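Local coordinates for protein salicylaldehyde dehydrogenase NahF (Pseudomonas putida, PDB 4JZ6) that probably oxidises salicylaldehyde to salicylate with NAD+ and water, a step in the bacterial breakdown of naphthalene, at residues G209-A212 with G213-N216; T247-G250 with S251-Q255; L307-E311 with K312-E316; R431-N434 with R435-V439. All coordinates share one frame; numbering follows the deposited sequence.

The four contacts follow one another along the chain and fall into two halves of the aldehyde dehydrogenase fold. Contacts 1 and 2 belong to the six-stranded sheet, contact 1 entering its outer strand 215-218 and contact 2 lying on helix 247-259; their centres are about 29 Å apart. Contacts 3 and 4 belong to the seven-stranded sheet, where each starts a helix with an aspartate cap. Their centres lie about 17 Å apart, and D278 pairs with R435 and, weakly, with K312. Contact 1 is about 53 Å from contact 3, centre to centre, across the middle of the chain. Contacts 2 and 4 both reach the second subunit, so both help build the dimer.

Contact 1: G209-A212 with G213-N216; sequences GLPA and GVLN
The puckered ring of P211 and the branched end of V214 meet at a slant, the ring offering CB and the valine its CG2 methyl, 3.6 Å apart. V214 owes this to its first torsion: with chi1 at -179°, CG1 lies opposite the backbone N, while CG2 is left beside that N and turned back over the start of the turn. CG2 therefore also rests 3.2 Å from P211 O, and CG1 is directed at L210, whose CD1 it approaches to 4.3 Å. Beneath these side chains the backbone closes a type II beta turn from P211 to V214, its V214 N bonding to P211 O at 3.3 Å with the donor 36° above the carbonyl plane. Third place in such a turn needs a positive phi, and G213 supplies it (89°); a side chain there would collide with A212 O. G209, four residues earlier, also takes a positive phi and ends helix 195-208 in a Schellman motif. The turn thus feeds that helix into the edge strand 215-218 of the six-stranded sheet. Next to the turn, N216 ND2 reaches G213 O in a weak bond of 2.8 Å, while its OD1 accepts from N25 N. Water 1, 2.7 Å from P211 O, also reaches L215 N weakly. W73 of helix 56-73 packs over L210, P211 and V214, apolar residues well suited to that indole.

Contact 2: T247-G250 with S251-Q255; sequences TRVG and SIIAQ
S251 N bonds to T247 O at 3.0 Å, I253 N to V249 O at 2.9 Å and A254 N to G250 O at 2.9 Å, three i to i+4 backbone bonds of helix 247-259. This helix is the crossover of a beta-alpha-beta unit, joining strand 240-244 to strand 264-267 in the six-stranded sheet. The polar side chains look beyond the helix itself. S251 OG, opposite its backbone N with chi1 at 175°, is hydrogen-bonded to A258 O of the second subunit, with Q255 OE1 3.0 Å from S251 OG as a second possible acceptor for its one proton; T247 OG1 bonds to N468 O near the start of the helix. S251, A254 and Q255 all face the other subunit, where Q259 and A258 pack against them; the small serine and alanine allow the two chains to come close. On the side turned to the sheet, V249 and I253, one turn apart, slant across each other with V249 CG1 3.7 Å from I253 CD1. F243 of strand 240-244 touches both, so these branched aliphatic residues seat the helix against its own preceding strand. I252, more exposed, keeps CG1 beside its backbone N (chi1 -59°), which turns the chain back along the helix until CG1 lies against R248 O. G250 is buried about 9 Å from the side chain of E267, the predicted active-site residue, and the side chain of A254 is about 5 Å from a bound salicylaldehyde. A254 CB itself rests 3.5 Å from G250 O.

Contact 3: L307-E311 with K312-E316; sequences LVVDE and KIADE
The carboxylate of D310 is gripped by K312 from both faces of its plane at a single oxygen. K312 N meets OD1 of D310 at 3.3 Å, on the anti side, whereas K312 NZ comes in on the syn side from the other face, 3.1 Å from D310 OD1, as a salt bridge. Each donor stands about 25° out of the plane. The lysine chain runs alongside the aspartate, and its last bend, chi4 62°, folds NZ back onto the oxygen. D310 OD2 is taken by G409 N, so both oxygens have partners, which should restrain the group's rotation. This is an N-cap: an aspartate suits it because a short acidic side chain can accept from an amide of the first turn, here K312 N, and probably gains from its partial positive charge. D310 O serves the same helix start, receiving I313 N at 2.9 Å from above the carbonyl plane. Water 2 extends the pattern, lying 2.7 Å from E311 O and 2.9 Å from D315 N. In the interior V309 CG2 packs on A314 CB at 3.6 Å, a small alanine that fits close to the chain. D315 salt-bridges R406, which also lies against V309 and A314. Strand 306-310 runs between strands 401-407 and 273-276 of the seven-stranded sheet, the axes of 307-310 and 312-316 lie at 118°, and I313 touches I282 of helix 282-294.

Contact 4: R431-N434 with R435-V439; sequences RDIN and RALRV. With SO4 (sulfate ion), chain E.
D432 is the N-cap of helix 433-442: its OD1 takes R435 N at 3.0 Å, the donor standing 70° out of the carboxylate plane. With CG opposite the backbone N (chi1 178°), the carboxylate is carried over the first turn. D432 O accepts A436 N and also water 3, 2.7 Å away; that water lies at the edge of the R435 guanidinium, in its plane, 3.1 Å from R435 NE. One residue on, I433 CG2 meets L437 CD1, one turn later, at 3.7 Å, and these aliphatic residues are covered by F494 and L489 of the second subunit. This helix is the crossover between strands 425-429 and 447-450 of the seven-stranded sheet, where A436 is small enough to sit on V428. The R438 guanidinium lies flat over R435 CA, 3.6 Å beneath the middle of the plane, and D432 OD2 is near it as a charge without a directed N-H. Salt bridges fix these arginines, R435 to D278 and R438 to E410, while D279 accepts from D432 N. R431 reaches the other way on a chain extended from CG to NE, and its guanidinium edge grips a sulfate, probably from the crystallisation liquor: NH2 bonds to O2 at 2.8 Å and NH1 to O3 at 3.2 Å. The sulfate is also hydrogen-bonded to R320 NH1 and the backbone N of I282 and N283.

Contact 1: G209-A212 with G213-N216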
loop_
_atom_site.group_PDB
_atom_site.type_symbol
_atom_site.label_atom_id
_atom_site.label_comp_id
_atom_site.label_asym_id
_atom_site.label_seq_id
_atom_site.Cartn_x
_atom_site.Cartn_y
_atom_site.Cartn_z
ATOM N N GLY A 209 -27.798 -8.175 12.547
ATOM C CA GLY A 209 -28.224 -6.946 13.183
ATOM C C GLY A 209 -27.306 -5.754 12.997
ATOM O O GLY A 209 -27.327 -4.824 13.806
ATOM N N LEU A 210 -26.507 -5.773 11.934
ATOM C CA LEU A 210 -25.628 -4.649 11.624
ATOM C C LEU A 210 -26.442 -3.389 11.378
ATOM O O LEU A 210 -27.476 -3.433 10.711
ATOM C CB LEU A 210 -24.764 -4.952 10.395
ATOM C CG LEU A 210 -23.371 -5.554 10.621
ATOM C CD1 LEU A 210 -22.545 -4.642 11.513
ATOM C CD2 LEU A 210 -23.440 -6.957 11.207
ATOM N N PRO A 211 -25.984 -2.259 11.934
ATOM C CA PRO A 211 -26.667 -0.972 11.759
ATOM C C PRO A 211 -26.859 -0.616 10.286
ATOM O O PRO A 211 -26.069 -1.033 9.437
ATOM C CB PRO A 211 -25.714 0.018 12.432
ATOM C CG PRO A 211 -25.003 -0.800 13.471
ATOM C CD PRO A 211 -24.846 -2.167 12.867
ATOM N N ALA A 212 -27.909 0.136 9.988
ATOM C CA ALA A 212 -28.219 0.488 8.610
ATOM C C ALA A 212 -27.092 1.292 7.977
ATOM O O ALA A 212 -26.579 2.238 8.578
ATOM C CB ALA A 212 -29.537 1.258 8.538
ATOM N N GLY A 213 -26.707 0.906 6.763
ATOM C CA GLY A 213 -25.738 1.663 5.991
ATOM C C GLY A 213 -24.311 1.239 6.253
ATOM O O GLY A 213 -23.378 1.754 5.637
ATOM N N VAL A 214 -24.131 0.302 7.172
ATOM C CA VAL A 214 -22.792 -0.188 7.458
ATOM C C VAL A 214 -22.317 -1.109 6.332
ATOM O O VAL A 214 -21.147 -1.087 5.954
ATOM C CB VAL A 214 -22.719 -0.883 8.826
ATOM C CG1 VAL A 214 -21.310 -1.357 9.098
ATOM C CG2 VAL A 214 -23.155 0.074 9.917
ATOM N N LEU A 215 -23.237 -1.906 5.790
ATOM C CA LEU A 215 -22.959 -2.708 4.601
ATOM C C LEU A 215 -23.969 -2.418 3.499
ATOM O O LEU A 215 -25.176 -2.526 3.703
ATOM C CB LEU A 215 -22.973 -4.201 4.926
ATOM C CG LEU A 215 -22.784 -5.144 3.732
ATOM C CD1 LEU A 215 -21.399 -4.977 3.119
ATOM C CD2 LEU A 215 -23.019 -6.590 4.136
ATOM N N ASN A 216 -23.467 -2.052 2.327
ATOM C CA ASN A 216 -24.320 -1.739 1.192
ATOM C C ASN A 216 -23.893 -2.558 -0.025
ATOM O O ASN A 216 -22.707 -2.632 -0.345
ATOM C CB ASN A 216 -24.275 -0.240 0.896
ATOM C CG ASN A 216 -24.678 0.604 2.101
ATOM O OD1 ASN A 216 -25.844 0.968 2.254
ATOM N ND2 ASN A 216 -23.716 0.908 2.966
HETATM O O HOH W 1 -25.998 -2.807 7.380
#

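Contact 2: T247-G250 with S251-Q255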
loop_
_atom_site.group_PDB
_atom_site.type_symbol
_atom_site.label_atom_id
_atom_site.label_comp_id
_atom_site.label_asym_id
_atom_site.label_seq_id
_atom_site.Cartn_x
_atom_site.Cartn_y
_atom_site.Cartn_z
ATOM N N THR A 247 -5.462 -9.688 -12.894
ATOM C CA THR A 247 -4.385 -8.713 -12.974
ATOM C C THR A 247 -4.722 -7.631 -13.990
ATOM O O THR A 247 -4.568 -6.438 -13.715
ATOM C CB THR A 247 -3.074 -9.398 -13.389
ATOM O OG1 THR A 247 -2.777 -10.452 -12.465
ATOM C CG2 THR A 247 -1.927 -8.395 -13.408
ATOM N N ARG A 248 -5.179 -8.076 -15.159
ATOM C CA ARG A 248 -5.697 -7.216 -16.225
ATOM C C ARG A 248 -6.563 -6.076 -15.671
ATOM O O ARG A 248 -6.268 -4.895 -15.879
ATOM C CB ARG A 248 -6.489 -8.089 -17.214
ATOM C CG ARG A 248 -7.312 -7.373 -18.279
ATOM C CD ARG A 248 -8.255 -8.364 -19.007
ATOM N NE ARG A 248 -9.499 -8.665 -18.278
ATOM C CZ ARG A 248 -9.846 -9.875 -17.831
ATOM N NH1 ARG A 248 -10.997 -10.050 -17.184
ATOM N NH2 ARG A 248 -9.043 -10.915 -18.032
ATOM N N VAL A 249 -7.609 -6.432 -14.934
ATOM C CA VAL A 249 -8.525 -5.438 -14.384
ATOM C C VAL A 249 -7.924 -4.697 -13.182
ATOM O O VAL A 249 -8.165 -3.498 -12.990
ATOM C CB VAL A 249 -9.871 -6.083 -13.996
ATOM C CG1 VAL A 249 -10.855 -5.031 -13.530
ATOM C CG2 VAL A 249 -10.442 -6.848 -15.176
ATOM N N GLY A 250 -7.141 -5.421 -12.384
ATOM C CA GLY A 250 -6.521 -4.870 -11.193
ATOM C C GLY A 250 -5.672 -3.644 -11.474
ATOM O O GLY A 250 -5.740 -2.647 -10.740
ATOM N N SER A 251 -4.870 -3.716 -12.535
ATOM C CA SER A 251 -4.054 -2.578 -12.950
ATOM C C SER A 251 -4.928 -1.363 -13.259
ATOM O O SER A 251 -4.657 -0.250 -12.801
ATOM C CB SER A 251 -3.206 -2.935 -14.170
ATOM O OG SER A 251 -2.505 -1.797 -14.644
ATOM N N ILE A 252 -5.984 -1.592 -14.031
ATOM C CA ILE A 252 -6.926 -0.542 -14.383
ATOM C C ILE A 252 -7.564 0.100 -13.148
ATOM O O ILE A 252 -7.652 1.326 -13.064
ATOM C CB ILE A 252 -7.998 -1.078 -15.337
ATOM C CG1 ILE A 252 -7.332 -1.619 -16.602
ATOM C CG2 ILE A 252 -8.994 0.008 -15.693
ATOM C CD1 ILE A 252 -8.305 -2.212 -17.593
ATOM N N ILE A 253 -7.993 -0.724 -12.192
ATOM C CA ILE A 253 -8.517 -0.219 -10.921
ATOM C C ILE A 253 -7.486 0.659 -10.210
ATOM O O ILE A 253 -7.801 1.767 -9.762
ATOM C CB ILE A 253 -9.000 -1.371 -9.982
ATOM C CG1 ILE A 253 -10.525 -1.485 -10.003
ATOM C CG2 ILE A 253 -8.586 -1.137 -8.552
ATOM C CD1 ILE A 253 -11.067 -2.150 -11.228
ATOM N N ALA A 254 -6.250 0.174 -10.135
ATOM C CA ALA A 254 -5.198 0.882 -9.415
ATOM C C ALA A 254 -4.851 2.190 -10.112
ATOM O O ALA A 254 -4.592 3.196 -9.459
ATOM C CB ALA A 254 -3.965 0.002 -9.274
ATOM N N GLN A 255 -4.856 2.169 -11.440
ATOM C CA GLN A 255 -4.624 3.378 -12.222
ATOM C C GLN A 255 -5.663 4.452 -11.912
ATOM O O GLN A 255 -5.344 5.642 -11.849
ATOM C CB GLN A 255 -4.605 3.059 -13.717
ATOM C CG GLN A 255 -3.402 2.241 -14.141
ATOM C CD GLN A 255 -3.416 1.879 -15.607
ATOM O OE1 GLN A 255 -3.551 0.706 -15.964
ATOM N NE2 GLN A 255 -3.259 2.883 -16.471
#

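Contact 3: L307-E311 with K312-E316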
loop_
_atom_site.group_PDB
_atom_site.type_symbol
_atom_site.label_atom_id
_atom_site.label_comp_id
_atom_site.label_asym_id
_atom_site.label_seq_id
_atom_site.Cartn_x
_atom_site.Cartn_y
_atom_site.Cartn_z
ATOM N N LEU A 307 3.384 -27.655 -12.295
ATOM C CA LEU A 307 4.053 -28.703 -11.553
ATOM C C LEU A 307 5.511 -28.704 -12.001
ATOM O O LEU A 307 5.839 -29.303 -13.033
ATOM C CB LEU A 307 3.424 -30.067 -11.853
ATOM C CG LEU A 307 2.036 -30.458 -11.322
ATOM C CD1 LEU A 307 1.975 -30.299 -9.813
ATOM C CD2 LEU A 307 0.912 -29.675 -11.989
ATOM N N VAL A 308 6.386 -28.017 -11.266
ATOM C CA VAL A 308 7.812 -28.063 -11.613
ATOM C C VAL A 308 8.489 -29.271 -10.949
ATOM O O VAL A 308 8.635 -29.342 -9.728
ATOM C CB VAL A 308 8.570 -26.697 -11.410
ATOM C CG1 VAL A 308 7.726 -25.543 -11.915
ATOM C CG2 VAL A 308 8.937 -26.458 -9.981
ATOM N N VAL A 309 8.847 -30.250 -11.775
ATOM C CA VAL A 309 9.336 -31.527 -11.270
ATOM C C VAL A 309 10.749 -31.833 -11.758
ATOM O O VAL A 309 11.114 -31.514 -12.890
ATOM C CB VAL A 309 8.392 -32.683 -11.669
ATOM C CG1 VAL A 309 7.013 -32.464 -11.088
ATOM C CG2 VAL A 309 8.294 -32.781 -13.166
ATOM N N ASP A 310 11.549 -32.447 -10.895
ATOM C CA ASP A 310 12.901 -32.812 -11.277
ATOM C C ASP A 310 12.848 -33.944 -12.298
ATOM O O ASP A 310 12.068 -34.888 -12.152
ATOM C CB ASP A 310 13.717 -33.226 -10.056
ATOM C CG ASP A 310 15.204 -33.155 -10.305
ATOM O OD1 ASP A 310 15.780 -34.155 -10.775
ATOM O OD2 ASP A 310 15.802 -32.093 -10.036
ATOM N N GLU A 311 13.672 -33.837 -13.336
ATOM C CA GLU A 311 13.689 -34.817 -14.413
ATOM C C GLU A 311 13.881 -36.241 -13.910
ATOM O O GLU A 311 13.296 -37.171 -14.460
ATOM C CB GLU A 311 14.786 -34.482 -15.430
ATOM C CG GLU A 311 14.317 -33.662 -16.621
ATOM C CD GLU A 311 13.460 -34.455 -17.597
ATOM O OE1 GLU A 311 12.827 -33.821 -18.469
ATOM O OE2 GLU A 311 13.424 -35.703 -17.503
ATOM N N LYS A 312 14.692 -36.408 -12.865
ATOM C CA LYS A 312 14.995 -37.737 -12.329
ATOM C C LYS A 312 13.730 -38.457 -11.876
ATOM O O LYS A 312 13.698 -39.680 -11.753
ATOM C CB LYS A 312 15.964 -37.647 -11.144
ATOM C CG LYS A 312 17.308 -37.007 -11.448
ATOM C CD LYS A 312 18.258 -37.176 -10.269
ATOM C CE LYS A 312 19.315 -36.081 -10.238
ATOM N NZ LYS A 312 18.711 -34.722 -10.070
ATOM N N ILE A 313 12.682 -37.682 -11.641
ATOM C CA ILE A 313 11.510 -38.180 -10.958
ATOM C C ILE A 313 10.249 -37.957 -11.807
ATOM O O ILE A 313 9.233 -38.627 -11.614
ATOM C CB ILE A 313 11.423 -37.521 -9.545
ATOM C CG1 ILE A 313 11.129 -38.580 -8.486
ATOM C CG2 ILE A 313 10.467 -36.327 -9.512
ATOM C CD1 ILE A 313 12.053 -39.773 -8.593
ATOM N N ALA A 314 10.358 -37.050 -12.778
ATOM C CA ALA A 314 9.236 -36.584 -13.598
ATOM C C ALA A 314 8.354 -37.675 -14.210
ATOM O O ALA A 314 7.139 -37.676 -14.008
ATOM C CB ALA A 314 9.744 -35.664 -14.691
ATOM N N ASP A 315 8.963 -38.579 -14.973
ATOM C CA ASP A 315 8.219 -39.641 -15.646
ATOM C C ASP A 315 7.354 -40.447 -14.683
ATOM O O ASP A 315 6.198 -40.755 -14.983
ATOM C CB ASP A 315 9.165 -40.580 -16.400
ATOM C CG ASP A 315 9.645 -39.997 -17.715
ATOM O OD1 ASP A 315 8.923 -39.163 -18.298
ATOM O OD2 ASP A 315 10.741 -40.385 -18.170
ATOM N N GLU A 316 7.913 -40.785 -13.526
ATOM C CA GLU A 316 7.184 -41.568 -12.539
ATOM C C GLU A 316 6.062 -40.740 -11.936
ATOM O O GLU A 316 4.927 -41.204 -11.829
ATOM C CB GLU A 316 8.123 -42.055 -11.441
ATOM C CG GLU A 316 7.445 -42.859 -10.348
ATOM C CD GLU A 316 8.387 -43.172 -9.195
ATOM O OE1 GLU A 316 9.607 -42.910 -9.324
ATOM O OE2 GLU A 316 7.907 -43.672 -8.154
HETATM O O HOH W 2 11.803 -39.220 -15.269
#

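Contact 4: R431-N434 with R435-V439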
loop_
_atom_site.group_PDB
_atom_site.type_symbol
_atom_site.label_atom_id
_atom_site.label_comp_id
_atom_site.label_asym_id
_atom_site.label_seq_id
_atom_site.Cartn_x
_atom_site.Cartn_y
_atom_site.Cartn_z
ATOM N N ARG A 431 11.772 -34.739 0.680
ATOM C CA ARG A 431 11.993 -35.450 1.935
ATOM C C ARG A 431 13.036 -34.778 2.840
ATOM O O ARG A 431 12.924 -34.850 4.063
ATOM C CB ARG A 431 12.337 -36.917 1.678
ATOM C CG ARG A 431 11.133 -37.764 1.314
ATOM C CD ARG A 431 11.482 -39.237 1.222
ATOM N NE ARG A 431 10.284 -40.065 1.342
ATOM C CZ ARG A 431 9.648 -40.622 0.317
ATOM N NH1 ARG A 431 10.099 -40.453 -0.923
ATOM N NH2 ARG A 431 8.562 -41.354 0.536
ATOM N N ASP A 432 14.048 -34.145 2.238
ATOM C CA ASP A 432 14.989 -33.289 2.970
ATOM C C ASP A 432 14.334 -31.930 3.132
ATOM O O ASP A 432 14.244 -31.153 2.179
ATOM C CB ASP A 432 16.315 -33.168 2.207
ATOM C CG ASP A 432 17.339 -32.251 2.885
ATOM O OD1 ASP A 432 17.010 -31.495 3.828
ATOM O OD2 ASP A 432 18.504 -32.283 2.434
ATOM N N ILE A 433 13.874 -31.649 4.346
ATOM C CA ILE A 433 13.185 -30.402 4.615
ATOM C C ILE A 433 14.150 -29.202 4.637
ATOM O O ILE A 433 13.780 -28.090 4.236
ATOM C CB ILE A 433 12.319 -30.500 5.896
ATOM C CG1 ILE A 433 10.976 -31.167 5.572
ATOM C CG2 ILE A 433 12.049 -29.123 6.486
ATOM C CD1 ILE A 433 10.847 -32.583 6.037
ATOM N N ASN A 434 15.386 -29.432 5.075
ATOM C CA ASN A 434 16.396 -28.380 5.030
ATOM C C ASN A 434 16.502 -27.838 3.622
ATOM O O ASN A 434 16.470 -26.626 3.414
ATOM C CB ASN A 434 17.763 -28.886 5.493
ATOM C CG ASN A 434 17.918 -28.849 6.994
ATOM O OD1 ASN A 434 17.091 -28.276 7.699
ATOM N ND2 ASN A 434 18.988 -29.456 7.494
ATOM N N ARG A 435 16.601 -28.742 2.654
ATOM C CA ARG A 435 16.621 -28.328 1.261
ATOM C C ARG A 435 15.317 -27.652 0.842
ATOM O O ARG A 435 15.333 -26.536 0.317
ATOM C CB ARG A 435 16.905 -29.498 0.332
ATOM C CG ARG A 435 16.733 -29.109 -1.116
ATOM C CD ARG A 435 17.506 -30.019 -2.028
ATOM N NE ARG A 435 16.721 -31.174 -2.444
ATOM C CZ ARG A 435 17.133 -32.050 -3.353
ATOM N NH1 ARG A 435 18.314 -31.895 -3.930
ATOM N NH2 ARG A 435 16.367 -33.075 -3.691
ATOM N N ALA A 436 14.193 -28.328 1.069
ATOM C CA ALA A 436 12.888 -27.781 0.708
ATOM C C ALA A 436 12.729 -26.354 1.239
ATOM O O ALA A 436 12.164 -25.488 0.569
ATOM C CB ALA A 436 11.775 -28.679 1.226
ATOM N N LEU A 437 13.265 -26.116 2.434
ATOM C CA LEU A 437 13.241 -24.793 3.051
ATOM C C LEU A 437 14.072 -23.770 2.277
ATOM O O LEU A 437 13.650 -22.623 2.124
ATOM C CB LEU A 437 13.711 -24.870 4.506
ATOM C CG LEU A 437 12.643 -25.275 5.529
ATOM C CD1 LEU A 437 13.273 -25.652 6.859
ATOM C CD2 LEU A 437 11.647 -24.151 5.720
ATOM N N ARG A 438 15.247 -24.185 1.796
ATOM C CA ARG A 438 16.106 -23.319 0.985
ATOM C C ARG A 438 15.342 -22.762 -0.204
ATOM O O ARG A 438 15.283 -21.547 -0.408
ATOM C CB ARG A 438 17.326 -24.078 0.461
ATOM C CG ARG A 438 18.341 -24.472 1.498
ATOM C CD ARG A 438 19.593 -24.967 0.808
ATOM N NE ARG A 438 20.056 -26.238 1.352
ATOM C CZ ARG A 438 20.074 -27.380 0.675
ATOM N NH1 ARG A 438 19.664 -27.417 -0.582
ATOM N NH2 ARG A 438 20.510 -28.487 1.255
ATOM N N VAL A 439 14.759 -23.658 -0.992
ATOM C CA VAL A 439 13.957 -23.225 -2.126
ATOM C C VAL A 439 12.717 -22.475 -1.634
ATOM O O VAL A 439 12.370 -21.415 -2.161
ATOM C CB VAL A 439 13.613 -24.395 -3.095
ATOM C CG1 VAL A 439 14.197 -25.689 -2.591
ATOM C CG2 VAL A 439 12.114 -24.515 -3.321
HETATM S S SO4 E . 7.453 -42.521 -2.904
HETATM O O1 SO4 E . 8.084 -43.306 -3.963
HETATM O O2 SO4 E . 7.932 -43.001 -1.609
HETATM O O3 SO4 E . 7.829 -41.123 -3.077
HETATM O O4 SO4 E . 5.995 -42.652 -2.963
HETATM O O HOH W 3 14.358 -31.688 -0.481
#